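Local coordinates for protein TP_0956 (Treponema pallidum subsp. pallidum, PDB 3U64), which probably serves as the helical, TPR-like T-component lipoprotein of a TRAP transporter, forming a trimer and presumably mediating protein-protein interactions during ligand uptake, at residues A[50-55]-A[74-79]; A[142-147]-A[183-188]. All coordinates share one frame; numbering follows the deposited sequence.

Contact 1: A[50-55]-A[74-79]; sequences LVLKVY and RLYIMY
Leu-52 and Leu-75 mark the register of two nearly antiparallel helical segments, 50-55 and 74-79, whose axes come within 10.3 Å of each other at 157° between their N-to-C directions. Leu-52 makes the largest contribution, touching Leu-75, Tyr-76 and Tyr-79. Its CD1 branch meets Leu-75, but the 3.3 Å between Leu-52 CD1 and Leu-75 CG is doubtful, since both leucines have unusual chi1 torsions. Its branch point rides over the middle of the Tyr-76 ring: Leu-52 CG lies 4.1 Å from the centroid and 7° off the ring normal, a centred CH-pi contact. The CD2 methyl reaches the face of Tyr-79 less squarely, with Leu-52 CD2 3.8 Å from Tyr-79 CG. Tyr-79 holds its ring anti to the backbone N (chi1 -177°), with that face turned to the methyl. Leu-75 answers in kind, setting CD2 over a face of Tyr-55, displaced toward the rim; Leu-75 CD2 is 3.9 Å from Tyr-55 CD1 and also touches Val-51 CG1. At the polar end of the contact Lys-53 bends at chi2 and chi3, bringing Lys-53 CE to 3.5 Å from Tyr-76 OH. Both polar ends turn to Glu-56, by a salt bridge from Lys-53 and a hydrogen bond from Tyr-76; Lys-53 also pairs with Glu-38 of the second subunit. The antiparallel pair 41-61 and 66-89, consistent with a TPR-like fold, is backed by helix 96-124, where Leu-109 touches Tyr-76 and Tyr-79; Leu-43 of the second subunit packs on both tyrosines and Leu-50 of the third on Val-51.

Contact 2: A[142-147]-A[183-188]; sequences KVLSRC and VMMLER
Arg-188 and Leu-144 account for most of this contact: the Leu-144 side chain packs against apolar groups, while its carbonyl, with that of Cys-147, receives the arginine. Their CA atoms, Leu-144 CA and Arg-188 CA, are 6.9 Å apart and set the register. The polar part is a guanidinium reaching to carbonyls of Leu-144 and Cys-147, where helix 137-144 gives way to a turn. Arg-188 NH2 donates to Cys-147 O at 3.0 Å with an N-H...O angle of 140°; the oxygen lies near the guanidinium edge but tilted out of its plane. A second bond, from Arg-188 NE to Leu-144 O at 2.8 Å, is weak because its angle is only 121°. Together they bind one side chain to two carbonyls three residues apart, which probably limits rotation of the guanidinium, and Ser-145 CA lies over one of its faces. The arginine's CG stands anti to the backbone N (chi1 175°) and the chain bends at chi2, directing the group across to the turn. Its positive charge would probably be favoured by the carbonyls. Ser-145 OG donates to Lys-142 O at 2.8 Å, tying the serine back to Lys-142. The apolar part belongs to Leu-144, whose two methyls divide their partners: Leu-144 CD1 meets Met-184 CB at 3.7 Å, whereas Leu-144 CD2 meets Met-185 CG at 3.9 Å, the latter side chains crossing at about a right angle. Phe-128 of helix 128-132 touches Leu-144 and Cys-147, Leu-155 of helix 152-166 touches Cys-147 and Met-185, and helix 196-211 packs on Val-183 and Leu-186.

In the fold
Contacts 1 and 2 follow each other along the chain, the first closing before the second opens, and both belong to the T-component region of the chain. Their centres are 25 Å apart and their nearest atoms about 10 Å, so they do not touch. Helix 152-166 touches segments of both: Trp-157 meets Arg-74, Ile-77 and Met-78, whereas Leu-155 meets Cys-147 and Met-185. The two differ in their surroundings. Contact 1 is buried and borders both other subunits of the trimer, while contact 2 is partly buried and no other chain of the assembly touches its segments. Both are interhelical contacts within one all-helical chain.

Contact 1: A[50-55]-A[74-79]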
ATOM      1  N   LEU A  50       4.587  -5.053   2.124  1.00 28.34           N
ATOM      2  CA  LEU A  50       5.547  -5.741   1.247  1.00 31.40           C
ATOM      3  C   LEU A  50       6.808  -6.105   2.008  1.00 31.79           C
ATOM      4  O   LEU A  50       7.385  -7.160   1.783  1.00 38.06           O
ATOM      5  CB  LEU A  50       5.884  -4.938  -0.008  1.00 30.11           C
ATOM      6  CG  LEU A  50       6.826  -5.583  -1.036  1.00 37.44           C
ATOM      7  CD1 LEU A  50       6.433  -7.035  -1.429  1.00 35.28           C
ATOM      8  CD2 LEU A  50       6.906  -4.700  -2.274  1.00 37.52           C
ATOM      9  N   VAL A  51       7.225  -5.238   2.925  1.00 33.07           N
ATOM     10  CA  VAL A  51       8.343  -5.542   3.821  1.00 33.58           C
ATOM     11  C   VAL A  51       8.123  -6.852   4.598  1.00 33.31           C
ATOM     12  O   VAL A  51       9.006  -7.718   4.660  1.00 32.82           O
ATOM     13  CB  VAL A  51       8.562  -4.383   4.803  1.00 35.15           C
ATOM     14  CG1 VAL A  51       9.636  -4.724   5.811  1.00 32.57           C
ATOM     15  CG2 VAL A  51       8.934  -3.117   4.022  1.00 34.30           C
ATOM     16  N   LEU A  52       6.949  -6.994   5.200  1.00 34.24           N
ATOM     17  CA  LEU A  52       6.608  -8.239   5.868  1.00 32.77           C
ATOM     18  C   LEU A  52       6.767  -9.395   4.875  1.00 29.63           C
ATOM     19  O   LEU A  52       7.360 -10.428   5.183  1.00 33.76           O
ATOM     20  CB  LEU A  52       5.184  -8.184   6.411  1.00 35.50           C
ATOM     21  CG  LEU A  52       4.914  -7.734   7.855  1.00 45.11           C
ATOM     22  CD1 LEU A  52       5.831  -6.632   8.259  1.00 57.57           C
ATOM     23  CD2 LEU A  52       3.469  -7.283   7.999  1.00 46.58           C
ATOM     24  N   LYS A  53       6.267  -9.204   3.663  1.00 33.18           N
ATOM     25  CA  LYS A  53       6.295 -10.268   2.675  1.00 25.86           C
ATOM     26  C   LYS A  53       7.719 -10.635   2.265  1.00 31.82           C
ATOM     27  O   LYS A  53       8.046 -11.815   2.141  1.00 26.14           O
ATOM     28  CB  LYS A  53       5.419  -9.906   1.484  1.00 33.32           C
ATOM     29  CG  LYS A  53       3.922  -9.954   1.809  1.00 32.50           C
ATOM     30  CD  LYS A  53       3.443 -11.385   1.716  1.00 47.89           C
ATOM     31  CE  LYS A  53       2.680 -11.805   2.948  1.00 47.87           C
ATOM     32  NZ  LYS A  53       2.686 -13.306   3.065  1.00 36.98           N
ATOM     33  N   VAL A  54       8.577  -9.634   2.091  1.00 29.11           N
ATOM     34  CA  VAL A  54       9.973  -9.902   1.748  1.00 34.37           C
ATOM     35  C   VAL A  54      10.709 -10.638   2.861  1.00 41.12           C
ATOM     36  O   VAL A  54      11.413 -11.618   2.606  1.00 42.95           O
ATOM     37  CB  VAL A  54      10.728  -8.621   1.362  1.00 39.92           C
ATOM     38  CG1 VAL A  54      12.218  -8.889   1.281  1.00 39.77           C
ATOM     39  CG2 VAL A  54      10.206  -8.095   0.014  1.00 32.50           C
ATOM     40  N   TYR A  55      10.544 -10.189   4.101  1.00 38.62           N
ATOM     41  CA  TYR A  55      11.201 -10.880   5.205  1.00 36.46           C
ATOM     42  C   TYR A  55      10.685 -12.297   5.292  1.00 33.69           C
ATOM     43  O   TYR A  55      11.436 -13.239   5.530  1.00 36.37           O
ATOM     44  CB  TYR A  55      10.941 -10.178   6.533  1.00 31.45           C
ATOM     45  CG  TYR A  55      11.923  -9.075   6.830  1.00 47.89           C
ATOM     46  CD1 TYR A  55      11.740  -7.792   6.318  1.00 58.68           C
ATOM     47  CD2 TYR A  55      13.028  -9.306   7.631  1.00 56.52           C
ATOM     48  CE1 TYR A  55      12.643  -6.768   6.598  1.00 63.66           C
ATOM     49  CE2 TYR A  55      13.936  -8.289   7.920  1.00 63.23           C
ATOM     50  CZ  TYR A  55      13.737  -7.025   7.403  1.00 65.23           C
ATOM     51  OH  TYR A  55      14.639  -6.023   7.695  1.00 74.03           O
ATOM     52  N   ARG A  74       8.764 -10.746  14.880  1.00 30.88           N
ATOM     53  CA  ARG A  74       8.582  -9.474  15.568  1.00 29.02           C
ATOM     54  C   ARG A  74       7.767  -8.517  14.698  1.00 32.66           C
ATOM     55  O   ARG A  74       6.872  -7.818  15.178  1.00 27.67           O
ATOM     56  CB  ARG A  74       9.962  -8.863  15.928  1.00 31.33           C
ATOM     57  CG  ARG A  74       9.960  -7.358  16.217  1.00 37.61           C
ATOM     58  CD  ARG A  74      11.358  -6.830  16.567  1.00 44.81           C
ATOM     59  NE  ARG A  74      12.384  -7.354  15.668  1.00 63.94           N
ATOM     60  CZ  ARG A  74      13.605  -7.730  16.050  1.00 74.64           C
ATOM     61  NH1 ARG A  74      13.964  -7.646  17.328  1.00 79.84           N
ATOM     62  NH2 ARG A  74      14.471  -8.197  15.156  1.00 73.06           N
ATOM     63  N   LEU A  75       8.089  -8.499  13.410  1.00 34.15           N
ATOM     64  CA  LEU A  75       7.436  -7.618  12.456  1.00 36.12           C
ATOM     65  C   LEU A  75       5.927  -7.862  12.364  1.00 35.19           C
ATOM     66  O   LEU A  75       5.133  -6.908  12.378  1.00 34.17           O
ATOM     67  CB  LEU A  75       8.066  -7.820  11.088  1.00 42.36           C
ATOM     68  CG  LEU A  75       8.385  -6.554  10.328  1.00 55.03           C
ATOM     69  CD1 LEU A  75       8.884  -5.476  11.273  1.00 54.34           C
ATOM     70  CD2 LEU A  75       9.414  -6.883   9.265  1.00 64.80           C
ATOM     71  N   TYR A  76       5.536  -9.129  12.235  1.00 30.30           N
ATOM     72  CA  TYR A  76       4.118  -9.484  12.211  1.00 28.21           C
ATOM     73  C   TYR A  76       3.416  -9.052  13.488  1.00 34.73           C
ATOM     74  O   TYR A  76       2.311  -8.504  13.434  1.00 31.27           O
ATOM     75  CB  TYR A  76       3.913 -10.979  11.950  1.00 31.02           C
ATOM     76  CG  TYR A  76       3.758 -11.258  10.473  1.00 34.41           C
ATOM     77  CD1 TYR A  76       4.827 -11.734   9.718  1.00 37.47           C
ATOM     78  CD2 TYR A  76       2.564 -10.972   9.818  1.00 30.93           C
ATOM     79  CE1 TYR A  76       4.701 -11.958   8.359  1.00 37.56           C
ATOM     80  CE2 TYR A  76       2.422 -11.183   8.451  1.00 39.13           C
ATOM     81  CZ  TYR A  76       3.500 -11.680   7.727  1.00 49.69           C
ATOM     82  OH  TYR A  76       3.388 -11.890   6.372  1.00 48.38           O
ATOM     83  N   ILE A  77       4.063  -9.270  14.633  1.00 28.53           N
ATOM     84  CA  ILE A  77       3.449  -8.919  15.921  1.00 27.77           C
ATOM     85  C   ILE A  77       3.267  -7.398  16.091  1.00 36.25           C
ATOM     86  O   ILE A  77       2.214  -6.933  16.551  1.00 30.87           O
ATOM     87  CB  ILE A  77       4.237  -9.509  17.117  1.00 28.86           C
ATOM     88  CG1 ILE A  77       4.133 -11.034  17.098  1.00 30.87           C
ATOM     89  CG2 ILE A  77       3.689  -8.970  18.445  1.00 28.12           C
ATOM     90  CD1 ILE A  77       5.167 -11.726  17.928  1.00 41.06           C
ATOM     91  N   MET A  78       4.274  -6.624  15.686  1.00 30.27           N
ATOM     92  CA  MET A  78       4.196  -5.162  15.769  1.00 31.67           C
ATOM     93  C   MET A  78       3.189  -4.611  14.778  1.00 35.41           C
ATOM     94  O   MET A  78       2.395  -3.728  15.109  1.00 35.39           O
ATOM     95  CB  MET A  78       5.562  -4.541  15.514  1.00 32.09           C
ATOM     96  CG  MET A  78       6.629  -5.129  16.423  1.00 36.74           C
ATOM     97  SD  MET A  78       8.208  -4.262  16.278  1.00 49.62           S
ATOM     98  CE  MET A  78       7.842  -2.797  17.255  1.00 50.89           C
ATOM     99  N   TYR A  79       3.231  -5.122  13.554  1.00 26.03           N
ATOM    100  CA  TYR A  79       2.210  -4.756  12.596  1.00 30.68           C
ATOM    101  C   TYR A  79       0.819  -5.109  13.129  1.00 39.23           C
ATOM    102  O   TYR A  79      -0.096  -4.289  13.081  1.00 36.07           O
ATOM    103  CB  TYR A  79       2.435  -5.459  11.268  1.00 33.39           C
ATOM    104  CG  TYR A  79       1.444  -5.043  10.230  1.00 36.51           C
ATOM    105  CD1 TYR A  79       1.619  -3.865   9.520  1.00 34.27           C
ATOM    106  CD2 TYR A  79       0.321  -5.825   9.957  1.00 38.88           C
ATOM    107  CE1 TYR A  79       0.714  -3.465   8.561  1.00 39.94           C
ATOM    108  CE2 TYR A  79      -0.593  -5.442   8.994  1.00 35.26           C
ATOM    109  CZ  TYR A  79      -0.391  -4.254   8.298  1.00 36.46           C
ATOM    110  OH  TYR A  79      -1.299  -3.849   7.342  1.00 33.52           O
TER

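Contact 2: A[142-147]-A[183-188]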
ATOM      1  N   LYS A 142      12.310 -28.176  31.886  1.00 44.57           N
ATOM      2  CA  LYS A 142      13.602 -28.699  31.472  1.00 47.91           C
ATOM      3  C   LYS A 142      14.045 -28.026  30.185  1.00 48.48           C
ATOM      4  O   LYS A 142      15.218 -27.684  30.030  1.00 42.49           O
ATOM      5  CB  LYS A 142      13.569 -30.216  31.290  1.00 57.85           C
ATOM      6  CG  LYS A 142      14.944 -30.840  31.059  1.00 70.07           C
ATOM      7  CD  LYS A 142      14.871 -32.364  30.917  1.00 72.99           C
ATOM      8  CE  LYS A 142      14.293 -32.759  29.558  1.00 71.86           C
ATOM      9  NZ  LYS A 142      13.980 -34.214  29.447  1.00 77.50           N
ATOM     10  N   VAL A 143      13.113 -27.817  29.259  1.00 38.46           N
ATOM     11  CA  VAL A 143      13.509 -27.214  27.991  1.00 38.25           C
ATOM     12  C   VAL A 143      13.805 -25.728  28.160  1.00 37.44           C
ATOM     13  O   VAL A 143      14.673 -25.182  27.483  1.00 38.53           O
ATOM     14  CB  VAL A 143      12.487 -27.432  26.851  1.00 34.84           C
ATOM     15  CG1 VAL A 143      11.189 -26.619  27.078  1.00 34.34           C
ATOM     16  CG2 VAL A 143      13.118 -27.018  25.538  1.00 29.30           C
ATOM     17  N   LEU A 144      13.095 -25.075  29.071  1.00 38.77           N
ATOM     18  CA  LEU A 144      13.345 -23.656  29.302  1.00 44.11           C
ATOM     19  C   LEU A 144      14.682 -23.467  30.018  1.00 44.25           C
ATOM     20  O   LEU A 144      15.277 -22.397  29.957  1.00 40.62           O
ATOM     21  CB  LEU A 144      12.201 -22.987  30.083  1.00 42.55           C
ATOM     22  CG  LEU A 144      10.866 -22.793  29.345  1.00 47.93           C
ATOM     23  CD1 LEU A 144       9.854 -22.057  30.215  1.00 44.25           C
ATOM     24  CD2 LEU A 144      11.041 -22.051  28.038  1.00 43.51           C
ATOM     25  N   SER A 145      15.164 -24.512  30.685  1.00 44.45           N
ATOM     26  CA  SER A 145      16.418 -24.389  31.423  1.00 45.48           C
ATOM     27  C   SER A 145      17.626 -24.454  30.471  1.00 45.68           C
ATOM     28  O   SER A 145      18.761 -24.133  30.847  1.00 47.71           O
ATOM     29  CB  SER A 145      16.509 -25.451  32.520  1.00 41.47           C
ATOM     30  OG  SER A 145      16.936 -26.698  31.989  1.00 42.60           O
ATOM     31  N   ARG A 146      17.360 -24.846  29.231  1.00 41.93           N
ATOM     32  CA  ARG A 146      18.397 -24.899  28.210  1.00 45.00           C
ATOM     33  C   ARG A 146      18.673 -23.516  27.610  1.00 47.35           C
ATOM     34  O   ARG A 146      19.747 -23.269  27.051  1.00 41.98           O
ATOM     35  CB  ARG A 146      18.016 -25.905  27.119  1.00 38.13           C
ATOM     36  CG  ARG A 146      17.866 -27.336  27.639  1.00 42.51           C
ATOM     37  CD  ARG A 146      17.336 -28.269  26.561  1.00 47.95           C
ATOM     38  NE  ARG A 146      18.249 -28.382  25.425  1.00 48.60           N
ATOM     39  CZ  ARG A 146      17.931 -28.939  24.258  1.00 51.82           C
ATOM     40  NH1 ARG A 146      16.709 -29.435  24.072  1.00 48.96           N
ATOM     41  NH2 ARG A 146      18.836 -29.004  23.280  1.00 46.30           N
ATOM     42  N   CYS A 147      17.706 -22.613  27.761  1.00 40.48           N
ATOM     43  CA  CYS A 147      17.799 -21.267  27.204  1.00 38.64           C
ATOM     44  C   CYS A 147      18.850 -20.411  27.896  1.00 33.80           C
ATOM     45  O   CYS A 147      19.038 -20.485  29.104  1.00 40.98           O
ATOM     46  CB  CYS A 147      16.432 -20.564  27.276  1.00 32.60           C
ATOM     47  SG  CYS A 147      15.169 -21.375  26.261  1.00 51.61           S
ATOM     48  N   VAL A 183       3.637 -17.591  28.971  1.00 34.65           N
ATOM     49  CA  VAL A 183       3.997 -16.858  30.167  1.00 32.51           C
ATOM     50  C   VAL A 183       5.275 -17.412  30.773  1.00 34.62           C
ATOM     51  O   VAL A 183       6.140 -16.636  31.174  1.00 34.46           O
ATOM     52  CB  VAL A 183       2.857 -16.857  31.201  1.00 41.12           C
ATOM     53  CG1 VAL A 183       3.304 -16.163  32.484  1.00 37.42           C
ATOM     54  CG2 VAL A 183       1.623 -16.160  30.615  1.00 36.99           C
ATOM     55  N   MET A 184       5.411 -18.741  30.813  1.00 32.74           N
ATOM     56  CA  MET A 184       6.634 -19.354  31.330  1.00 29.67           C
ATOM     57  C   MET A 184       7.862 -18.940  30.504  1.00 35.53           C
ATOM     58  O   MET A 184       8.947 -18.741  31.054  1.00 42.56           O
ATOM     59  CB  MET A 184       6.519 -20.887  31.410  1.00 32.91           C
ATOM     60  CG  MET A 184       5.483 -21.407  32.414  1.00 42.75           C
ATOM     61  SD  MET A 184       5.732 -20.796  34.108  1.00 48.20           S
ATOM     62  CE  MET A 184       4.381 -19.614  34.237  1.00 72.33           C
ATOM     63  N   MET A 185       7.693 -18.793  29.194  1.00 31.62           N
ATOM     64  CA  MET A 185       8.765 -18.250  28.361  1.00 31.87           C
ATOM     65  C   MET A 185       9.084 -16.807  28.755  1.00 31.80           C
ATOM     66  O   MET A 185      10.247 -16.429  28.875  1.00 27.97           O
ATOM     67  CB  MET A 185       8.437 -18.343  26.869  1.00 27.07           C
ATOM     68  CG  MET A 185       8.353 -19.781  26.334  1.00 43.15           C
ATOM     69  SD  MET A 185       8.184 -19.842  24.522  1.00 45.68           S
ATOM     70  CE  MET A 185       6.495 -20.390  24.342  1.00 48.41           C
ATOM     71  N   LEU A 186       8.053 -16.001  28.961  1.00 34.37           N
ATOM     72  CA  LEU A 186       8.280 -14.630  29.411  1.00 34.39           C
ATOM     73  C   LEU A 186       8.996 -14.611  30.778  1.00 40.23           C
ATOM     74  O   LEU A 186       9.993 -13.894  30.972  1.00 35.68           O
ATOM     75  CB  LEU A 186       6.956 -13.852  29.446  1.00 33.93           C
ATOM     76  CG  LEU A 186       6.368 -13.498  28.069  1.00 39.90           C
ATOM     77  CD1 LEU A 186       4.960 -12.959  28.201  1.00 44.01           C
ATOM     78  CD2 LEU A 186       7.236 -12.493  27.316  1.00 33.09           C
ATOM     79  N   GLU A 187       8.514 -15.425  31.714  1.00 37.01           N
ATOM     80  CA  GLU A 187       9.141 -15.505  33.030  1.00 40.52           C
ATOM     81  C   GLU A 187      10.568 -16.019  32.970  1.00 42.60           C
ATOM     82  O   GLU A 187      11.402 -15.623  33.783  1.00 45.03           O
ATOM     83  CB  GLU A 187       8.322 -16.361  33.984  1.00 37.67           C
ATOM     84  CG  GLU A 187       7.020 -15.710  34.336  1.00 49.86           C
ATOM     85  CD  GLU A 187       6.224 -16.528  35.306  1.00 66.01           C
ATOM     86  OE1 GLU A 187       6.734 -17.576  35.772  1.00 79.97           O
ATOM     87  OE2 GLU A 187       5.084 -16.123  35.599  1.00 66.43           O
ATOM     88  N   ARG A 188      10.861 -16.880  32.003  1.00 37.25           N
ATOM     89  CA  ARG A 188      12.230 -17.360  31.852  1.00 37.87           C
ATOM     90  C   ARG A 188      13.161 -16.258  31.328  1.00 31.80           C
ATOM     91  O   ARG A 188      14.296 -16.142  31.783  1.00 34.23           O
ATOM     92  CB  ARG A 188      12.291 -18.595  30.959  1.00 39.03           C
ATOM     93  CG  ARG A 188      13.703 -19.049  30.670  1.00 38.74           C
ATOM     94  CD  ARG A 188      14.443 -19.530  31.926  1.00 34.93           C
ATOM     95  NE  ARG A 188      15.744 -20.090  31.539  1.00 36.88           N
ATOM     96  CZ  ARG A 188      16.793 -20.236  32.347  1.00 42.79           C
ATOM     97  NH1 ARG A 188      16.716 -19.879  33.618  1.00 37.78           N
ATOM     98  NH2 ARG A 188      17.927 -20.742  31.880  1.00 41.43           N
TER